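Side-chain contacts in D-alanyl-D-alanine carboxypeptidase (Enterococcus faecalis V583, PDB 5ZHF), which removes the C-terminal D-alanine from peptidoglycan-derived pentapeptides as a zinc-dependent DD-carboxypeptidase, an activity tied to vancomycin resistance: residues P51-A54 with Q55-V58; L80-A83 with A84-D87; R176-P179 with D180-E183. One frame throughout, in Å; residues are numbered along the deposited sequence.

Contact 1: residues P51-A54 with Q55-V58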
ATOM      1  N   PRO A  51     -13.388   7.647   2.434  1.00 27.46           N
ATOM      2  CA  PRO A  51     -13.018   7.908   1.055  1.00 25.73           C
ATOM      3  C   PRO A  51     -12.035   9.063   0.931  1.00 24.20           C
ATOM      4  O   PRO A  51     -11.969   9.904   1.829  1.00 25.14           O
ATOM      5  CB  PRO A  51     -14.345   8.323   0.389  1.00 28.39           C
ATOM      6  CG  PRO A  51     -15.397   7.877   1.312  1.00 28.70           C
ATOM      7  CD  PRO A  51     -14.809   7.958   2.678  1.00 28.67           C
ATOM      8  N   ILE A  52     -11.320   9.116  -0.187  1.00 25.17           N
ATOM      9  CA  ILE A  52     -10.460  10.270  -0.468  1.00 26.87           C
ATOM     10  C   ILE A  52     -11.363  11.486  -0.596  1.00 28.24           C
ATOM     11  O   ILE A  52     -12.400  11.400  -1.261  1.00 27.75           O
ATOM     12  CB  ILE A  52      -9.633  10.084  -1.748  1.00 28.82           C
ATOM     13  CG1 ILE A  52      -8.594   9.001  -1.473  1.00 31.44           C
ATOM     14  CG2 ILE A  52      -8.894  11.356  -2.133  1.00 29.79           C
ATOM     15  CD1 ILE A  52      -7.731   8.686  -2.643  1.00 32.78           C
ATOM     16  N   PRO A  53     -10.973  12.613   0.025  1.00 29.73           N
ATOM     17  CA  PRO A  53     -11.780  13.836  -0.131  1.00 31.64           C
ATOM     18  C   PRO A  53     -11.984  14.231  -1.585  1.00 32.75           C
ATOM     19  O   PRO A  53     -11.106  14.008  -2.406  1.00 31.79           O
ATOM     20  CB  PRO A  53     -10.936  14.897   0.584  1.00 33.28           C
ATOM     21  CG  PRO A  53     -10.097  14.142   1.553  1.00 32.66           C
ATOM     22  CD  PRO A  53      -9.802  12.834   0.896  1.00 31.58           C
ATOM     23  N   ALA A  54     -13.147  14.792  -1.925  1.00 35.00           N
ATOM     24  CA  ALA A  54     -13.320  15.379  -3.249  1.00 37.67           C
ATOM     25  C   ALA A  54     -12.319  16.543  -3.351  1.00 36.76           C
ATOM     26  O   ALA A  54     -12.041  17.208  -2.351  1.00 39.04           O
ATOM     27  CB  ALA A  54     -14.755  15.864  -3.445  1.00 39.87           C
ATOM     28  N   GLN A  55     -11.746  16.742  -4.531  1.00 42.04           N
ATOM     29  CA  GLN A  55     -10.733  17.799  -4.762  1.00 45.67           C
ATOM     30  C   GLN A  55      -9.419  17.596  -3.967  1.00 42.68           C
ATOM     31  O   GLN A  55      -8.741  18.569  -3.615  1.00 44.59           O
ATOM     32  CB  GLN A  55     -11.318  19.201  -4.472  1.00 51.35           C
ATOM     33  CG  GLN A  55     -12.628  19.516  -5.194  1.00 56.62           C
ATOM     34  CD  GLN A  55     -13.565  20.393  -4.372  1.00 60.62           C
ATOM     35  OE1 GLN A  55     -14.031  19.998  -3.298  1.00 61.73           O
ATOM     36  NE2 GLN A  55     -13.858  21.584  -4.884  1.00 63.25           N
ATOM     37  N   TYR A  56      -9.058  16.346  -3.678  1.00 37.78           N
ATOM     38  CA  TYR A  56      -7.785  16.064  -3.001  1.00 33.96           C
ATOM     39  C   TYR A  56      -6.677  16.327  -4.011  1.00 33.54           C
ATOM     40  O   TYR A  56      -6.641  15.685  -5.057  1.00 34.39           O
ATOM     41  CB  TYR A  56      -7.719  14.615  -2.526  1.00 32.01           C
ATOM     42  CG  TYR A  56      -6.455  14.280  -1.772  1.00 27.83           C
ATOM     43  CD1 TYR A  56      -6.329  14.584  -0.429  1.00 26.29           C
ATOM     44  CD2 TYR A  56      -5.390  13.641  -2.399  1.00 28.38           C
ATOM     45  CE1 TYR A  56      -5.170  14.285   0.290  1.00 27.54           C
ATOM     46  CE2 TYR A  56      -4.216  13.353  -1.695  1.00 26.93           C
ATOM     47  CZ  TYR A  56      -4.119  13.663  -0.350  1.00 25.48           C
ATOM     48  OH  TYR A  56      -2.971  13.374   0.371  1.00 25.40           O
ATOM     49  N   ASP A  57      -5.795  17.269  -3.702  1.00 35.10           N
ATOM     50  CA  ASP A  57      -4.708  17.641  -4.616  1.00 39.59           C
ATOM     51  C   ASP A  57      -3.490  16.792  -4.304  1.00 37.28           C
ATOM     52  O   ASP A  57      -3.102  16.654  -3.129  1.00 37.74           O
ATOM     53  CB  ASP A  57      -4.336  19.117  -4.453  1.00 44.37           C
ATOM     54  CG  ASP A  57      -3.211  19.554  -5.394  1.00 49.18           C
ATOM     55  OD1 ASP A  57      -3.408  19.530  -6.631  1.00 55.02           O
ATOM     56  OD2 ASP A  57      -2.127  19.936  -4.894  1.00 56.21           O
ATOM     57  N   VAL A  58      -2.882  16.236  -5.346  1.00 33.71           N
ATOM     58  CA  VAL A  58      -1.577  15.584  -5.196  1.00 33.54           C
ATOM     59  C   VAL A  58      -0.672  16.036  -6.327  1.00 30.17           C
ATOM     60  O   VAL A  58      -1.114  16.109  -7.479  1.00 29.42           O
ATOM     61  CB  VAL A  58      -1.678  14.040  -5.150  1.00 34.00           C
ATOM     62  CG1 VAL A  58      -2.297  13.464  -6.422  1.00 34.47           C
ATOM     63  CG2 VAL A  58      -0.305  13.421  -4.873  1.00 35.12           C
TER

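Contact 2: residues L80-A83 with A84-D87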
ATOM      1  N   LEU A  80      14.757   4.251   1.039  1.00 18.47           N
ATOM      2  CA  LEU A  80      14.340   2.886   1.298  1.00 18.39           C
ATOM      3  C   LEU A  80      14.962   1.923   0.250  1.00 17.99           C
ATOM      4  O   LEU A  80      15.533   0.889   0.613  1.00 17.46           O
ATOM      5  CB  LEU A  80      12.831   2.772   1.306  1.00 19.34           C
ATOM      6  CG  LEU A  80      12.308   1.372   1.624  1.00 21.71           C
ATOM      7  CD1 LEU A  80      11.022   1.405   2.413  1.00 24.30           C
ATOM      8  CD2 LEU A  80      12.118   0.519   0.376  1.00 23.09           C
ATOM      9  N   PHE A  81      14.828   2.289  -1.015  1.00 18.43           N
ATOM     10  CA  PHE A  81      15.358   1.449  -2.098  1.00 19.67           C
ATOM     11  C   PHE A  81      16.881   1.349  -2.043  1.00 19.70           C
ATOM     12  O   PHE A  81      17.449   0.241  -2.186  1.00 19.46           O
ATOM     13  CB  PHE A  81      14.866   1.916  -3.476  1.00 20.58           C
ATOM     14  CG  PHE A  81      13.551   1.304  -3.883  1.00 21.64           C
ATOM     15  CD1 PHE A  81      12.466   1.325  -3.044  1.00 21.35           C
ATOM     16  CD2 PHE A  81      13.405   0.702  -5.121  1.00 22.81           C
ATOM     17  CE1 PHE A  81      11.251   0.764  -3.401  1.00 22.29           C
ATOM     18  CE2 PHE A  81      12.189   0.151  -5.494  1.00 23.10           C
ATOM     19  CZ  PHE A  81      11.123   0.154  -4.637  1.00 23.28           C
ATOM     20  N   ASP A  82      17.534   2.480  -1.780  1.00 19.73           N
ATOM     21  CA  ASP A  82      18.981   2.493  -1.602  1.00 21.42           C
ATOM     22  C   ASP A  82      19.437   1.545  -0.489  1.00 21.09           C
ATOM     23  O   ASP A  82      20.417   0.813  -0.664  1.00 19.72           O
ATOM     24  CB  ASP A  82      19.482   3.906  -1.284  1.00 22.37           C
ATOM     25  CG  ASP A  82      19.446   4.849  -2.475  1.00 25.09           C
ATOM     26  OD1 ASP A  82      19.190   4.434  -3.617  1.00 26.95           O
ATOM     27  OD2 ASP A  82      19.709   6.049  -2.243  1.00 29.23           O
ATOM     28  N   ALA A  83      18.719   1.549   0.645  1.00 20.21           N
ATOM     29  CA  ALA A  83      19.045   0.698   1.793  1.00 20.08           C
ATOM     30  C   ALA A  83      18.815  -0.775   1.499  1.00 20.29           C
ATOM     31  O   ALA A  83      19.629  -1.628   1.885  1.00 19.74           O
ATOM     32  CB  ALA A  83      18.215   1.101   3.021  1.00 19.88           C
ATOM     33  N   ALA A  84      17.711  -1.083   0.818  1.00 19.29           N
ATOM     34  CA  ALA A  84      17.438  -2.473   0.431  1.00 19.82           C
ATOM     35  C   ALA A  84      18.587  -2.997  -0.455  1.00 20.49           C
ATOM     36  O   ALA A  84      19.148  -4.070  -0.193  1.00 19.38           O
ATOM     37  CB  ALA A  84      16.099  -2.572  -0.278  1.00 20.16           C
ATOM     38  N   ARG A  85      18.979  -2.209  -1.462  1.00 19.58           N
ATOM     39  CA  ARG A  85      20.021  -2.629  -2.390  1.00 20.47           C
ATOM     40  C   ARG A  85      21.363  -2.759  -1.709  1.00 20.80           C
ATOM     41  O   ARG A  85      22.103  -3.665  -2.028  1.00 20.15           O
ATOM     42  CB  ARG A  85      20.099  -1.697  -3.578  1.00 21.81           C
ATOM     43  CG  ARG A  85      18.873  -1.782  -4.461  1.00 23.01           C
ATOM     44  CD  ARG A  85      18.900  -0.693  -5.514  1.00 25.91           C
ATOM     45  NE  ARG A  85      17.687  -0.659  -6.324  1.00 27.93           N
ATOM     46  CZ  ARG A  85      17.123   0.449  -6.811  1.00 28.72           C
ATOM     47  NH1 ARG A  85      17.628   1.661  -6.573  1.00 31.10           N
ATOM     48  NH2 ARG A  85      16.030   0.343  -7.563  1.00 31.70           N
ATOM     49  N   ALA A  86      21.662  -1.877  -0.755  1.00 19.80           N
ATOM     50  CA  ALA A  86      22.868  -2.028   0.080  1.00 21.52           C
ATOM     51  C   ALA A  86      22.895  -3.335   0.861  1.00 20.84           C
ATOM     52  O   ALA A  86      23.978  -3.835   1.210  1.00 21.46           O
ATOM     53  CB  ALA A  86      23.010  -0.851   1.033  1.00 23.30           C
ATOM     54  N   ASP A  87      21.727  -3.886   1.161  1.00 20.28           N
ATOM     55  CA  ASP A  87      21.584  -5.188   1.787  1.00 20.48           C
ATOM     56  C   ASP A  87      21.444  -6.354   0.793  1.00 20.05           C
ATOM     57  O   ASP A  87      21.122  -7.457   1.190  1.00 22.63           O
ATOM     58  CB  ASP A  87      20.387  -5.204   2.746  1.00 21.94           C
ATOM     59  CG  ASP A  87      20.650  -4.476   4.040  1.00 23.49           C
ATOM     60  OD1 ASP A  87      21.814  -4.399   4.477  1.00 24.20           O
ATOM     61  OD2 ASP A  87      19.655  -4.011   4.649  1.00 27.61           O
TER
HETATM   62  O   HOH W   1      19.963   2.573  -5.356  1.00 44.07           O

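Contact 3: residues R176-P179 with D180-E183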
ATOM      1  N   ARG A 176       0.985  -1.940   5.530  1.00 18.24           N
ATOM      2  CA  ARG A 176      -0.322  -1.355   5.805  1.00 18.96           C
ATOM      3  C   ARG A 176      -1.378  -2.368   6.220  1.00 19.32           C
ATOM      4  O   ARG A 176      -2.285  -2.033   7.001  1.00 19.51           O
ATOM      5  CB  ARG A 176      -0.810  -0.640   4.565  1.00 19.61           C
ATOM      6  CG  ARG A 176      -2.138   0.069   4.699  1.00 19.45           C
ATOM      7  CD  ARG A 176      -2.087   1.137   5.754  1.00 19.67           C
ATOM      8  NE  ARG A 176      -3.357   1.834   5.864  1.00 19.78           N
ATOM      9  CZ  ARG A 176      -4.393   1.450   6.615  1.00 20.52           C
ATOM     10  NH1 ARG A 176      -4.376   0.293   7.286  1.00 20.29           N
ATOM     11  NH2 ARG A 176      -5.475   2.223   6.664  1.00 21.59           N
ATOM     12  N   TYR A 177      -1.296  -3.562   5.647  1.00 19.13           N
ATOM     13  CA  TYR A 177      -2.329  -4.594   5.805  1.00 20.32           C
ATOM     14  C   TYR A 177      -1.707  -5.886   6.339  1.00 20.00           C
ATOM     15  O   TYR A 177      -1.579  -6.863   5.608  1.00 23.06           O
ATOM     16  CB  TYR A 177      -3.040  -4.827   4.484  1.00 21.04           C
ATOM     17  CG  TYR A 177      -3.646  -3.584   3.858  1.00 20.50           C
ATOM     18  CD1 TYR A 177      -4.575  -2.797   4.560  1.00 20.47           C
ATOM     19  CD2 TYR A 177      -3.277  -3.170   2.574  1.00 20.55           C
ATOM     20  CE1 TYR A 177      -5.141  -1.674   3.982  1.00 20.49           C
ATOM     21  CE2 TYR A 177      -3.843  -2.036   1.990  1.00 20.65           C
ATOM     22  CZ  TYR A 177      -4.757  -1.278   2.703  1.00 21.15           C
ATOM     23  OH  TYR A 177      -5.320  -0.150   2.110  1.00 21.81           O
ATOM     24  N   PRO A 178      -1.312  -5.872   7.612  1.00 22.00           N
ATOM     25  CA  PRO A 178      -0.633  -7.040   8.158  1.00 22.79           C
ATOM     26  C   PRO A 178      -1.576  -8.206   8.403  1.00 23.97           C
ATOM     27  O   PRO A 178      -2.788  -8.021   8.528  1.00 20.92           O
ATOM     28  CB  PRO A 178      -0.017  -6.529   9.464  1.00 24.21           C
ATOM     29  CG  PRO A 178      -0.779  -5.352   9.843  1.00 24.47           C
ATOM     30  CD  PRO A 178      -1.419  -4.789   8.606  1.00 23.30           C
ATOM     31  N   PRO A 179      -1.022  -9.423   8.427  1.00 25.52           N
ATOM     32  CA  PRO A 179      -1.881 -10.608   8.500  1.00 26.86           C
ATOM     33  C   PRO A 179      -2.693 -10.730   9.792  1.00 27.48           C
ATOM     34  O   PRO A 179      -3.761 -11.332   9.787  1.00 29.60           O
ATOM     35  CB  PRO A 179      -0.888 -11.780   8.355  1.00 27.20           C
ATOM     36  CG  PRO A 179       0.456 -11.225   8.647  1.00 28.01           C
ATOM     37  CD  PRO A 179       0.405  -9.771   8.267  1.00 27.74           C
ATOM     38  N   ASP A 180      -2.194 -10.160  10.877  1.00 26.34           N
ATOM     39  CA  ASP A 180      -2.873 -10.247  12.171  1.00 27.89           C
ATOM     40  C   ASP A 180      -3.851  -9.101  12.457  1.00 27.62           C
ATOM     41  O   ASP A 180      -4.348  -9.009  13.565  1.00 29.42           O
ATOM     42  CB  ASP A 180      -1.839 -10.377  13.299  1.00 29.95           C
ATOM     43  CG  ASP A 180      -0.984  -9.153  13.468  1.00 33.62           C
ATOM     44  OD1 ASP A 180      -0.785  -8.391  12.496  1.00 34.57           O
ATOM     45  OD2 ASP A 180      -0.499  -8.951  14.594  1.00 39.17           O
ATOM     46  N   LYS A 181      -4.127  -8.247  11.468  1.00 25.13           N
ATOM     47  CA  LYS A 181      -5.053  -7.115  11.622  1.00 25.41           C
ATOM     48  C   LYS A 181      -6.167  -7.067  10.572  1.00 24.96           C
ATOM     49  O   LYS A 181      -6.822  -6.016  10.420  1.00 24.31           O
ATOM     50  CB  LYS A 181      -4.278  -5.783  11.571  1.00 25.75           C
ATOM     51  CG  LYS A 181      -3.172  -5.665  12.596  1.00 27.20           C
ATOM     52  CD  LYS A 181      -3.707  -5.499  13.997  1.00 28.90           C
ATOM     53  CE  LYS A 181      -2.540  -5.437  14.962  1.00 31.69           C
ATOM     54  NZ  LYS A 181      -2.924  -5.010  16.322  1.00 34.44           N
ATOM     55  N   THR A 182      -6.430  -8.178   9.891  1.00 27.01           N
ATOM     56  CA  THR A 182      -7.463  -8.204   8.821  1.00 27.96           C
ATOM     57  C   THR A 182      -8.855  -7.837   9.353  1.00 31.01           C
ATOM     58  O   THR A 182      -9.656  -7.224   8.639  1.00 30.46           O
ATOM     59  CB  THR A 182      -7.506  -9.558   8.064  1.00 28.99           C
ATOM     60  OG1 THR A 182      -7.877 -10.612   8.964  1.00 30.17           O
ATOM     61  CG2 THR A 182      -6.157  -9.880   7.424  1.00 27.84           C
ATOM     62  N   GLU A 183      -9.111  -8.161  10.625  1.00 29.42           N
ATOM     63  CA  GLU A 183     -10.388  -7.873  11.263  1.00 31.97           C
ATOM     64  C   GLU A 183     -10.591  -6.382  11.625  1.00 29.19           C
ATOM     65  O   GLU A 183     -11.707  -5.958  11.947  1.00 27.07           O
ATOM     66  CB  GLU A 183     -10.579  -8.794  12.481  1.00 35.60           C
ATOM     67  CG  GLU A 183     -10.618 -10.281  12.102  1.00 40.77           C
ATOM     68  CD  GLU A 183     -10.786 -11.241  13.284  1.00 43.63           C
ATOM     69  OE1 GLU A 183     -10.500 -10.853  14.435  1.00 47.89           O
ATOM     70  OE2 GLU A 183     -11.193 -12.411  13.049  1.00 45.24           O
TER

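Contact 1: residues P51-A54 with Q55-V58
Gln55 follows Ala54 at the tip of a tight bend, and its side chain starts out close to the residue before it: Gln55 CB lies 3.0 Å from Ala54 O, a closeness imposed by the positive phi of 65°. A bend at chi2 keeps OE1 near the preceding peptide, 3.6 Å from Ala54 O, without a bond between the two oxygens. A long polar amide suits this exposed corner. The bend, in the loop before strand 60-62, is a type II beta turn from Pro53 to Tyr56, with Ala54 and Gln55 at its central positions; the left-handed conformation belongs to the second of these, and glutamine adopts it here in place of the more usual glycine. Tyr56 closes the turn through a weak hydrogen bond from Tyr56 N to Pro53 O, 3.4 Å long and bent to 130° at the hydrogen. With CG anti to the backbone N (chi1 -178°), the tyrosine ring stands up beside the proline, the two side chains pointing the same way, and CD1 of Tyr56 comes within 4.1 Å of CD of Pro53. Ile52 crosses Tyr56 at about a right angle: its methyl CG2 presses on the root of the tyrosine, 3.5 Å from Tyr56 CB, and approaches the ring obliquely. Apolar Ile52 and Pro53 suit this flank. Beyond the turn, Tyr56 packs on Ile44 and Leu142, while the Ile52 backbone bonds to that of Gly136.

Contact 2: residues L80-A83 with A84-D87
Arg85 reaches back to Phe81, one turn earlier, because its CG lies anti to the carbonyl carbon (chi1 -68°) and the chain then runs extended from CG to NE. On the way its methylenes pass over the backbone, Arg85 CG lying 3.4 Å from Phe81 O. The guanidinium stands almost perpendicular to the phenyl ring, the planes 85° apart: NH2 of Arg85 meets the ring edge in its plane, 3.6 Å from Phe81 CD2, while Phe81 CB sits under one face of the guanidinium. This edge approach is not a cation-pi stack. The buried Phe81 ring packs on Pro91 and Val93 of strand 91-95. Beneath run the i to i+4 bonds of helix 74-86, such as Arg85 N to Phe81 O at 3.0 Å; the last, Asp87 N to Ala83 O, is more bent, as Asp87 leaves the helix. The small Ala83 and Ala84 let Trp163 of helix 157-167 pack closely, and Trp163 NE1 also makes a hydrogen bond to Asp87 OD2. Asp82 OD1, held by Gln78 NE2, is 4.3 Å from Arg85 NH1. A water accepts from Arg85 NH1 and donates to Asp82 OD1, so the pair is water-mediated, its direct attraction probably weaker than in a contact salt bridge.

Contact 3: residues R176-P179 with D180-E183
Pro178 meets both Asp180 and Lys181 through the CB-CG side of its ring. Asp180 takes the torsion that sets CG between its own backbone N and carbonyl carbon (chi1 66°), and this turns the carboxylate back along the chain, bringing OD1 3.6 Å from Pro178 CB. The touch is one of oxygen on a ring methylene, with no polar partner on the proline. Lys181 starts with CG beside its backbone N and bends at chi2, -71°, before running straight to its amine. The first part of this chain crosses the proline ring obliquely, Lys181 CG lying 3.7 Å from Pro178 CG, while the far end leads off to a salt bridge between NZ and Glu214. A lysine thus serves both needs, with methylenes for the ring and a charge for the distant carboxylate. Thr182 turns its methyl, not its hydroxyl, toward the loop: CG2 rests 3.7 Å from Pro179 O.

One backbone hydrogen bond spans the turn. Lys181 N gives it to Pro178 O, fairly straight at 3.2 Å and 163°, although the donor stands well above the carbonyl plane. Just upstream, the Tyr177 ring meets that of His193, a zinc ligand, and touches Glu190, while Arg176 is salt-bridged to Glu139 and Glu213. Pro178 to Lys181 form a type I beta turn, with Pro179, whose ring restrains phi, and Asp180 at the central positions. It lies in the loop between strand 173-175 and the short helix 182-185, with Lys181 at the N-cap position of that helix, near the active site of this M15B peptidase.

How the contacts relate
The three contacts follow one another along the chain without touching. Contacts 1 and 2 are farthest apart, their centres 32 Å from each other; contact 3 lies 25 Å from each by the same measure. All three border the surroundings of the active site at similar range. In contact 1 the side chain of Ile52 is about 6 Å from that of the substrate-binding Ser138, and in contact 3 the side chain of Pro178 is about 8 Å from that of Glu190, the probable proton donor and acceptor; both side chains are about 12 Å from the zinc ion. Contact 2 lies on helix 74-86, with the side chain of Phe81 about 9 Å from that of the zinc ligand Asp147 and about 13 Å from the zinc ion.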